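Local atomic coordinates of tryparedoxin (Leishmania major, PDB entry 3S9F), a protein that probably acts as a thioredoxin-fold disulfide reductase, passing electrons through a redox-active cysteine pair in the parasite's detoxification pathway. Residues L46-W59 with N82-D96. Numbering follows the deposited sequence.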
loop_
_atom_site.group_PDB
_atom_site.type_symbol
_atom_site.label_atom_id
_atom_site.label_comp_id
_atom_site.label_asym_id
_atom_site.label_seq_id
_atom_site.Cartn_x
_atom_site.Cartn_y
_atom_site.Cartn_z
ATOM N N LEU A 46 8.740 5.563 10.573
ATOM C CA LEU A 46 9.828 4.814 9.935
ATOM C C LEU A 46 10.969 5.690 9.394
ATOM O O LEU A 46 12.031 5.170 9.026
ATOM C CB LEU A 46 9.288 3.908 8.816
ATOM C CG LEU A 46 8.166 2.897 9.102
ATOM C CD1 LEU A 46 7.951 2.017 7.881
ATOM C CD2 LEU A 46 8.450 2.027 10.326
ATOM N N SER A 47 10.748 7.009 9.344
ATOM C CA SER A 47 11.713 7.954 8.747
ATOM C C SER A 47 13.139 7.762 9.237
ATOM O O SER A 47 13.396 7.754 10.445
ATOM C CB SER A 47 11.282 9.411 8.983
ATOM O OG SER A 47 10.031 9.670 8.379
ATOM N N GLY A 48 14.057 7.579 8.290
ATOM C CA GLY A 48 15.492 7.551 8.585
ATOM C C GLY A 48 16.031 6.319 9.288
ATOM O O GLY A 48 17.197 6.291 9.698
ATOM N N LYS A 49 15.191 5.295 9.430
ATOM C CA LYS A 49 15.585 4.057 10.104
ATOM C C LYS A 49 15.990 2.955 9.101
ATOM O O LYS A 49 15.739 3.062 7.895
ATOM C CB LYS A 49 14.427 3.551 10.985
ATOM C CG LYS A 49 13.987 4.513 12.089
ATOM C CD LYS A 49 12.782 3.994 12.869
ATOM C CE LYS A 49 12.603 4.765 14.169
ATOM N NZ LYS A 49 11.432 4.285 14.954
ATOM N N THR A 50 16.611 1.884 9.594
ATOM C CA THR A 50 16.658 0.653 8.816
ATOM C C THR A 50 15.359 -0.039 9.189
ATOM O O THR A 50 14.991 -0.038 10.362
ATOM C CB THR A 50 17.847 -0.248 9.237
ATOM O OG1 THR A 50 19.068 0.455 8.982
ATOM C CG2 THR A 50 17.864 -1.529 8.435
ATOM N N VAL A 51 14.639 -0.578 8.201
ATOM C CA VAL A 51 13.379 -1.263 8.488
ATOM C C VAL A 51 13.534 -2.702 8.015
ATOM O O VAL A 51 14.068 -2.937 6.943
ATOM C CB VAL A 51 12.144 -0.562 7.794
ATOM C CG1 VAL A 51 10.895 -1.463 7.870
ATOM C CG2 VAL A 51 11.817 0.793 8.437
ATOM N N PHE A 52 13.056 -3.661 8.808
ATOM C CA PHE A 52 13.121 -5.061 8.429
ATOM C C PHE A 52 11.720 -5.583 8.214
ATOM O O PHE A 52 10.828 -5.281 8.994
ATOM C CB PHE A 52 13.749 -5.890 9.556
ATOM C CG PHE A 52 15.192 -5.615 9.755
ATOM C CD1 PHE A 52 15.616 -4.624 10.646
ATOM C CD2 PHE A 52 16.139 -6.360 9.073
ATOM C CE1 PHE A 52 16.983 -4.372 10.835
ATOM C CE2 PHE A 52 17.503 -6.117 9.260
ATOM C CZ PHE A 52 17.915 -5.116 10.138
ATOM N N PHE A 53 11.530 -6.356 7.152
ATOM C CA PHE A 53 10.341 -7.216 7.068
ATOM C C PHE A 53 10.721 -8.577 7.635
ATOM O O PHE A 53 11.732 -9.160 7.236
ATOM C CB PHE A 53 9.875 -7.378 5.625
ATOM C CG PHE A 53 9.267 -6.140 5.048
ATOM C CD1 PHE A 53 8.089 -5.620 5.577
ATOM C CD2 PHE A 53 9.876 -5.495 3.973
ATOM C CE1 PHE A 53 7.515 -4.485 5.039
ATOM C CE2 PHE A 53 9.308 -4.346 3.429
ATOM C CZ PHE A 53 8.139 -3.837 3.969
ATOM N N TYR A 54 9.927 -9.092 8.577
ATOM C CA TYR A 54 10.227 -10.384 9.178
ATOM C C TYR A 54 9.153 -11.350 8.702
ATOM O O TYR A 54 7.972 -11.174 9.023
ATOM C CB TYR A 54 10.165 -10.277 10.712
ATOM C CG TYR A 54 10.442 -11.563 11.452
ATOM C CD1 TYR A 54 9.666 -11.927 12.556
ATOM C CD2 TYR A 54 11.496 -12.406 11.063
ATOM C CE1 TYR A 54 9.927 -13.149 13.258
ATOM C CE2 TYR A 54 11.756 -13.604 11.738
ATOM C CZ TYR A 54 10.978 -13.947 12.841
ATOM O OH TYR A 54 11.254 -15.123 13.495
ATOM N N PHE A 55 9.565 -12.333 7.908
ATOM C CA PHE A 55 8.647 -13.347 7.356
ATOM C C PHE A 55 8.697 -14.543 8.269
ATOM O O PHE A 55 9.753 -15.147 8.448
ATOM C CB PHE A 55 9.095 -13.723 5.928
ATOM C CG PHE A 55 9.082 -12.543 4.956
ATOM C CD1 PHE A 55 10.171 -11.644 4.891
ATOM C CD2 PHE A 55 7.980 -12.313 4.158
ATOM C CE1 PHE A 55 10.148 -10.545 4.025
ATOM C CE2 PHE A 55 7.933 -11.234 3.270
ATOM C CZ PHE A 55 9.040 -10.329 3.198
ATOM N N SER A 56 7.564 -14.884 8.894
ATOM C CA SER A 56 7.560 -15.944 9.876
ATOM C C SER A 56 6.119 -16.422 10.031
ATOM O O SER A 56 5.202 -15.819 9.480
ATOM C CB SER A 56 8.079 -15.413 11.214
ATOM O OG SER A 56 8.280 -16.478 12.107
ATOM N N ALA A 57 5.924 -17.499 10.781
ATOM C CA ALA A 57 4.573 -18.023 11.036
ATOM C C ALA A 57 4.570 -18.784 12.342
ATOM O O ALA A 57 5.587 -19.402 12.732
ATOM C CB ALA A 57 4.124 -18.941 9.903
ATOM N N SER A 58 3.413 -18.762 13.003
ATOM C CA SER A 58 3.231 -19.428 14.292
ATOM C C SER A 58 3.476 -20.942 14.197
ATOM O O SER A 58 3.823 -21.567 15.185
ATOM C CB SER A 58 1.807 -19.176 14.796
ATOM O OG SER A 58 0.888 -19.907 13.989
ATOM N N TRP A 59 3.323 -21.490 12.989
ATOM C CA TRP A 59 3.288 -22.941 12.729
ATOM C C TRP A 59 4.645 -23.523 12.294
ATOM O O TRP A 59 4.814 -24.738 12.090
ATOM C CB TRP A 59 2.187 -23.248 11.695
ATOM C CG TRP A 59 2.232 -22.443 10.401
ATOM C CD1 TRP A 59 1.326 -21.477 9.999
ATOM C CD2 TRP A 59 3.181 -22.559 9.337
ATOM N NE1 TRP A 59 1.670 -20.994 8.773
ATOM C CE2 TRP A 59 2.803 -21.631 8.337
ATOM C CE3 TRP A 59 4.326 -23.335 9.133
ATOM C CZ2 TRP A 59 3.536 -21.457 7.153
ATOM C CZ3 TRP A 59 5.044 -23.173 7.957
ATOM C CH2 TRP A 59 4.645 -22.237 6.977
ATOM N N ASN A 82 18.688 2.264 15.773
ATOM C CA ASN A 82 17.735 2.991 14.917
ATOM C C ASN A 82 17.041 2.112 13.856
ATOM O O ASN A 82 17.118 2.380 12.649
ATOM C CB ASN A 82 18.425 4.204 14.258
ATOM C CG ASN A 82 17.439 5.168 13.637
ATOM O OD1 ASN A 82 16.362 5.405 14.183
ATOM N ND2 ASN A 82 17.788 5.707 12.466
ATOM N N PHE A 83 16.388 1.046 14.298
ATOM C CA PHE A 83 15.674 0.191 13.337
ATOM C C PHE A 83 14.260 -0.144 13.796
ATOM O O PHE A 83 13.924 0.028 14.971
ATOM C CB PHE A 83 16.489 -1.069 12.968
ATOM C CG PHE A 83 16.682 -2.054 14.100
ATOM C CD1 PHE A 83 17.864 -2.061 14.840
ATOM C CD2 PHE A 83 15.712 -3.035 14.377
ATOM C CE1 PHE A 83 18.078 -2.990 15.875
ATOM C CE2 PHE A 83 15.909 -3.970 15.423
ATOM C CZ PHE A 83 17.090 -3.946 16.174
ATOM N N GLU A 84 13.423 -0.558 12.843
ATOM C CA GLU A 84 12.080 -1.041 13.144
ATOM C C GLU A 84 11.881 -2.395 12.494
ATOM O O GLU A 84 12.574 -2.739 11.529
ATOM C CB GLU A 84 11.017 -0.015 12.671
ATOM C CG GLU A 84 9.574 -0.349 13.073
ATOM C CD GLU A 84 9.419 -0.571 14.567
ATOM O OE1 GLU A 84 9.123 0.415 15.283
ATOM O OE2 GLU A 84 9.612 -1.719 15.031
ATOM N N ILE A 85 10.953 -3.188 13.028
ATOM C CA ILE A 85 10.645 -4.468 12.396
ATOM C C ILE A 85 9.167 -4.511 12.084
ATOM O O ILE A 85 8.328 -4.064 12.897
ATOM C CB ILE A 85 11.073 -5.688 13.242
ATOM C CG1 ILE A 85 12.610 -5.681 13.424
ATOM C CG2 ILE A 85 10.671 -7.010 12.538
ATOM C CD1 ILE A 85 13.125 -6.812 14.309
ATOM N N ILE A 86 8.850 -5.032 10.899
ATOM C CA ILE A 86 7.458 -5.209 10.503
ATOM C C ILE A 86 7.206 -6.673 10.203
ATOM O O ILE A 86 7.811 -7.230 9.282
ATOM C CB ILE A 86 7.113 -4.381 9.223
ATOM C CG1 ILE A 86 7.364 -2.888 9.463
ATOM C CG2 ILE A 86 5.634 -4.662 8.808
ATOM C CD1 ILE A 86 7.323 -2.010 8.188
ATOM N N LEU A 87 6.321 -7.302 10.965
ATOM C CA LEU A 87 5.908 -8.689 10.677
ATOM C C LEU A 87 5.185 -8.803 9.334
ATOM O O LEU A 87 4.275 -8.021 9.055
ATOM C CB LEU A 87 5.018 -9.225 11.808
ATOM C CG LEU A 87 4.463 -10.641 11.575
ATOM C CD1 LEU A 87 5.606 -11.701 11.589
ATOM C CD2 LEU A 87 3.422 -10.948 12.654
ATOM N N ALA A 88 5.641 -9.755 8.501
ATOM C CA ALA A 88 4.970 -10.099 7.246
ATOM C C ALA A 88 4.626 -11.576 7.396
ATOM O O ALA A 88 5.410 -12.477 7.033
ATOM C CB ALA A 88 5.894 -9.842 6.062
ATOM N N SER A 89 3.449 -11.805 7.957
ATOM C CA SER A 89 3.084 -13.116 8.484
ATOM C C SER A 89 2.639 -14.116 7.441
ATOM O O SER A 89 1.826 -13.797 6.576
ATOM C CB SER A 89 1.962 -12.976 9.512
ATOM O OG SER A 89 1.592 -14.275 9.945
ATOM N N TRP A 90 3.176 -15.331 7.537
ATOM C CA TRP A 90 2.703 -16.435 6.726
ATOM C C TRP A 90 1.574 -17.225 7.413
ATOM O O TRP A 90 1.178 -18.282 6.925
ATOM C CB TRP A 90 3.860 -17.361 6.373
ATOM C CG TRP A 90 4.754 -16.859 5.256
ATOM C CD1 TRP A 90 4.887 -15.576 4.780
ATOM C CD2 TRP A 90 5.646 -17.667 4.491
ATOM N NE1 TRP A 90 5.825 -15.546 3.751
ATOM C CE2 TRP A 90 6.306 -16.818 3.566
ATOM C CE3 TRP A 90 5.967 -19.033 4.512
ATOM C CZ2 TRP A 90 7.260 -17.300 2.653
ATOM C CZ3 TRP A 90 6.902 -19.514 3.613
ATOM C CH2 TRP A 90 7.556 -18.640 2.701
ATOM N N ASP A 91 1.040 -16.697 8.509
ATOM C CA ASP A 91 -0.152 -17.300 9.123
ATOM C C ASP A 91 -1.359 -16.928 8.288
ATOM O O ASP A 91 -1.536 -15.764 7.918
ATOM C CB ASP A 91 -0.356 -16.797 10.546
ATOM C CG ASP A 91 0.499 -17.529 11.548
ATOM O OD1 ASP A 91 0.244 -18.730 11.769
ATOM O OD2 ASP A 91 1.411 -16.908 12.126
ATOM N N GLU A 92 -2.194 -17.918 8.006
ATOM C CA GLU A 92 -3.411 -17.667 7.255
ATOM C C GLU A 92 -4.645 -17.747 8.130
ATOM O O GLU A 92 -5.731 -17.358 7.705
ATOM C CB GLU A 92 -3.502 -18.595 6.051
ATOM C CG GLU A 92 -2.508 -18.194 4.969
ATOM C CD GLU A 92 -2.565 -19.086 3.739
ATOM O OE1 GLU A 92 -3.662 -19.572 3.381
ATOM O OE2 GLU A 92 -1.499 -19.293 3.121
ATOM N N GLU A 93 -4.465 -18.241 9.354
ATOM C CA GLU A 93 -5.528 -18.208 10.353
ATOM C C GLU A 93 -5.343 -16.993 11.241
ATOM O O GLU A 93 -4.271 -16.794 11.800
ATOM C CB GLU A 93 -5.540 -19.492 11.201
ATOM C CG GLU A 93 -5.750 -20.782 10.401
ATOM C CD GLU A 93 -7.153 -20.893 9.794
ATOM O OE1 GLU A 93 -8.102 -20.277 10.324
ATOM O OE2 GLU A 93 -7.304 -21.598 8.777
ATOM N N GLU A 94 -6.404 -16.200 11.390
ATOM C CA GLU A 94 -6.319 -14.948 12.136
ATOM C C GLU A 94 -6.062 -15.133 13.631
ATOM O O GLU A 94 -5.364 -14.327 14.242
ATOM C CB GLU A 94 -7.565 -14.087 11.907
ATOM C CG GLU A 94 -7.471 -12.689 12.499
ATOM C CD GLU A 94 -8.508 -11.743 11.912
ATOM O OE1 GLU A 94 -9.438 -12.231 11.218
ATOM O OE2 GLU A 94 -8.396 -10.519 12.151
ATOM N N ASP A 95 -6.602 -16.189 14.237
ATOM C CA ASP A 95 -6.325 -16.352 15.664
ATOM C C ASP A 95 -4.871 -16.748 15.936
ATOM O O ASP A 95 -4.268 -16.248 16.895
ATOM C CB ASP A 95 -7.327 -17.282 16.361
ATOM C CG ASP A 95 -7.360 -18.683 15.772
ATOM O OD1 ASP A 95 -6.717 -18.965 14.733
ATOM O OD2 ASP A 95 -8.079 -19.515 16.367
ATOM N N ASP A 96 -4.303 -17.603 15.076
ATOM C CA ASP A 96 -2.882 -17.966 15.157
ATOM C C ASP A 96 -2.009 -16.746 14.876
ATOM O O ASP A 96 -0.972 -16.555 15.510
ATOM C CB ASP A 96 -2.501 -19.054 14.131
ATOM C CG ASP A 96 -3.275 -20.334 14.297
ATOM O OD1 ASP A 96 -3.750 -20.618 15.406
ATOM O OD2 ASP A 96 -3.371 -21.079 13.302
HETATM O O HOH W 1 15.585 7.995 11.991
HETATM O O HOH W 2 8.991 2.961 13.960
HETATM O O HOH W 3 19.639 1.930 11.338
#
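Ser58 and Asp91 join the two segments beyond the paired strands. The Ser58 backbone N donates to Asp91 OD2 at 2.9 Å, and its hydroxyl OG donates to Asp91 OD1 at 2.6 Å. Both donors meet the carboxylate on its syn side, tilted somewhat out of its plane. Ser58 OG sits between its own N and carbonyl carbon (chi1 71°), which brings the hydroxyl to the carboxylate that the backbone N already meets. Trp59 NE1 adds a weak bond to Trp90 O.

Strands 50-56 and 83-89 run parallel. Phe52 N donates to Glu84 O at 2.9 Å, and Ile86 N to Phe52 O at 2.8 Å. On one face, Ala88 CB lies over the Phe55 ring, 4.1 Å from its centroid, as a CH-pi contact. Ile86 CD1 packs on Val51 CG1 at 3.6 Å. On the other face, the edge of the Phe52 ring meets the face of the Phe83 ring in an offset edge-to-face pair, planes at 87°.

Helix 61-77 links the strands in a beta-alpha-beta unit of the thioredoxin fold. Its Tyr74 hydroxyl hydrogen-bonds Glu84 OE2, which also accepts from Ile85 N. Cys63, which can form a disulfide with Cys60, touches Ser56. The paired bonds to Asp91 tie down the loop leading into Cys60, and probably help stabilise a negative charge on this carboxylate.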